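Local atomic coordinates of BSU-2 beta-lactamase (Bacillus subtilis, PDB entry 6W5E), a protein that probably hydrolyses the beta-lactam ring of beta-lactam antibiotics, as a class D serine beta-lactamase. Residues Phe240-Asp245 with Asn253-Ile258. Sequence-based numbering, arbitrary orientation.
Sequences FVTNVD and NITVDI
Thr242 and Thr255 show how two hydroxyls can pair inside an otherwise apolar strand-helix interface. Thr242 OG1 donates to Thr255 OG1 over 2.7 Å, the one hydrogen bond between 240-245 and 253-258, and it forms where the backbones come nearest: Thr242 CA and Thr255 CA are 6.6 Å apart. The side chains do not meet end on; they run alongside one another, pointing opposite ways, which also brings Thr242 CB to 3.3 Å from Thr255 OG1. The direction of the bond follows from the helix: Thr255 OG1 is also hydrogen-bonded to the carbonyl oxygen of Ala251, one turn back. A chi1 of -55° turns OG1 back toward the preceding turn, where it can reach that carbonyl, and the hydroxyl gives its proton there while accepting from Thr242, in a two-bond chain from Thr242 through Thr255 to a helix carbonyl.

In the penicillin-recognising serine beta-lactamase fold, a C-terminal helix packs against the central antiparallel sheet. Here helix 248-261 lies over strand 236-244, which runs between strands 48-54 and 225-233; the axes of the segments 240-244 and 253-258 approach to 9.0 Å, with their N-to-C directions 137° apart.

Van der Waals contacts flank the hydroxyl pair along the strand. On one side, Thr255 CG2 sits over one face of the Phe240 ring, displaced toward its CD1-CE1 rim, in a CH-pi contact, 3.9 Å from the centroid and nearest to CD1 at 3.7 Å. The same ring meets that of Phe227 on the adjoining strand, their planes inclined by about 25°. On the other side, Val244 CG1 and Ile254 CD1 approach tip to tip at 4.1 Å, while Thr242 CG2 faces Ile254 CG2 at 4.2 Å.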
loop_
_atom_site.group_PDB
_atom_site.type_symbol
_atom_site.label_atom_id
_atom_site.label_comp_id
_atom_site.label_asym_id
_atom_site.label_seq_id
_atom_site.Cartn_x
_atom_site.Cartn_y
_atom_site.Cartn_z
ATOM N N PHE A 240 6.344 7.011 -0.871
ATOM C CA PHE A 240 6.477 6.972 0.583
ATOM C C PHE A 240 6.033 5.633 1.161
ATOM O O PHE A 240 5.149 4.950 0.622
ATOM C CB PHE A 240 5.700 8.114 1.271
ATOM C CG PHE A 240 4.230 8.095 0.971
ATOM C CD1 PHE A 240 3.377 7.241 1.660
ATOM C CD2 PHE A 240 3.699 8.924 -0.006
ATOM C CE1 PHE A 240 2.021 7.188 1.359
ATOM C CE2 PHE A 240 2.341 8.887 -0.298
ATOM C CZ PHE A 240 1.506 8.020 0.389
ATOM N N VAL A 241 6.642 5.286 2.296
ATOM C CA VAL A 241 6.233 4.153 3.114
ATOM C C VAL A 241 6.344 4.567 4.571
ATOM O O VAL A 241 7.408 5.009 5.020
ATOM C CB VAL A 241 7.128 2.924 2.860
ATOM C CG1 VAL A 241 6.913 1.854 3.924
ATOM C CG2 VAL A 241 6.845 2.338 1.486
ATOM N N THR A 242 5.255 4.406 5.314
ATOM C CA THR A 242 5.234 4.601 6.756
ATOM C C THR A 242 4.778 3.314 7.420
ATOM O O THR A 242 3.824 2.676 6.960
ATOM C CB THR A 242 4.287 5.737 7.123
ATOM O OG1 THR A 242 4.707 6.915 6.433
ATOM C CG2 THR A 242 4.295 5.996 8.631
ATOM N N ASN A 243 5.472 2.923 8.488
ATOM C CA ASN A 243 5.156 1.691 9.199
ATOM C C ASN A 243 5.348 1.944 10.688
ATOM O O ASN A 243 6.347 2.551 11.083
ATOM C CB ASN A 243 6.071 0.560 8.700
ATOM C CG ASN A 243 6.116 -0.621 9.632
ATOM O OD1 ASN A 243 6.984 -0.697 10.499
ATOM N ND2 ASN A 243 5.189 -1.559 9.460
ATOM N N VAL A 244 4.384 1.504 11.507
ATOM C CA VAL A 244 4.336 1.855 12.925
ATOM C C VAL A 244 3.810 0.680 13.747
ATOM O O VAL A 244 3.094 -0.195 13.247
ATOM C CB VAL A 244 3.459 3.109 13.200
ATOM C CG1 VAL A 244 4.075 4.363 12.604
ATOM C CG2 VAL A 244 2.037 2.897 12.678
ATOM N N ASP A 245 4.144 0.698 15.042
ATOM C CA ASP A 245 3.548 -0.205 16.025
ATOM C C ASP A 245 2.230 0.369 16.543
ATOM O O ASP A 245 2.037 0.523 17.753
ATOM C CB ASP A 245 4.546 -0.498 17.164
ATOM C CG ASP A 245 4.723 0.677 18.132
ATOM O OD1 ASP A 245 4.677 1.839 17.685
ATOM O OD2 ASP A 245 4.917 0.432 19.350
ATOM N N ASN A 253 -2.030 9.322 9.239
ATOM C CA ASN A 253 -2.001 10.670 9.798
ATOM C C ASN A 253 -0.574 11.198 9.899
ATOM O O ASN A 253 -0.323 12.383 9.646
ATOM C CB ASN A 253 -2.688 10.695 11.165
ATOM C CG ASN A 253 -4.183 10.494 11.065
ATOM O OD1 ASN A 253 -4.764 10.623 9.987
ATOM N ND2 ASN A 253 -4.819 10.187 12.194
ATOM N N ILE A 254 0.375 10.333 10.268
ATOM C CA ILE A 254 1.779 10.739 10.305
ATOM C C ILE A 254 2.244 11.139 8.913
ATOM O O ILE A 254 2.889 12.179 8.724
ATOM C CB ILE A 254 2.647 9.606 10.887
ATOM C CG1 ILE A 254 2.490 9.524 12.412
ATOM C CG2 ILE A 254 4.107 9.801 10.492
ATOM C CD1 ILE A 254 3.123 8.298 13.007
ATOM N N THR A 255 1.923 10.313 7.917
ATOM C CA THR A 255 2.359 10.585 6.553
ATOM C C THR A 255 1.803 11.910 6.068
ATOM O O THR A 255 2.528 12.738 5.509
ATOM C CB THR A 255 1.889 9.464 5.626
ATOM O OG1 THR A 255 2.343 8.195 6.113
ATOM C CG2 THR A 255 2.426 9.682 4.224
ATOM N N VAL A 256 0.501 12.122 6.259
ATOM C CA VAL A 256 -0.122 13.366 5.814
ATOM C C VAL A 256 0.514 14.568 6.504
ATOM O O VAL A 256 0.779 15.592 5.862
ATOM C CB VAL A 256 -1.648 13.295 6.003
ATOM C CG1 VAL A 256 -2.274 14.663 5.817
ATOM C CG2 VAL A 256 -2.241 12.283 5.012
ATOM N N ASP A 257 0.781 14.460 7.814
ATOM C CA ASP A 257 1.440 15.561 8.507
ATOM C C ASP A 257 2.794 15.880 7.879
ATOM O O ASP A 257 3.112 17.057 7.670
ATOM C CB ASP A 257 1.559 15.273 10.002
ATOM C CG ASP A 257 1.534 16.540 10.839
ATOM O OD1 ASP A 257 0.539 17.292 10.767
ATOM O OD2 ASP A 257 2.509 16.785 11.575
ATOM N N ILE A 258 3.594 14.860 7.556
ATOM C CA ILE A 258 4.901 15.087 6.947
ATOM C C ILE A 258 4.748 15.725 5.577
ATOM O O ILE A 258 5.448 16.688 5.241
ATOM C CB ILE A 258 5.696 13.771 6.873
ATOM C CG1 ILE A 258 6.016 13.252 8.281
ATOM C CG2 ILE A 258 6.966 13.964 6.052
ATOM C CD1 ILE A 258 6.501 11.821 8.303
#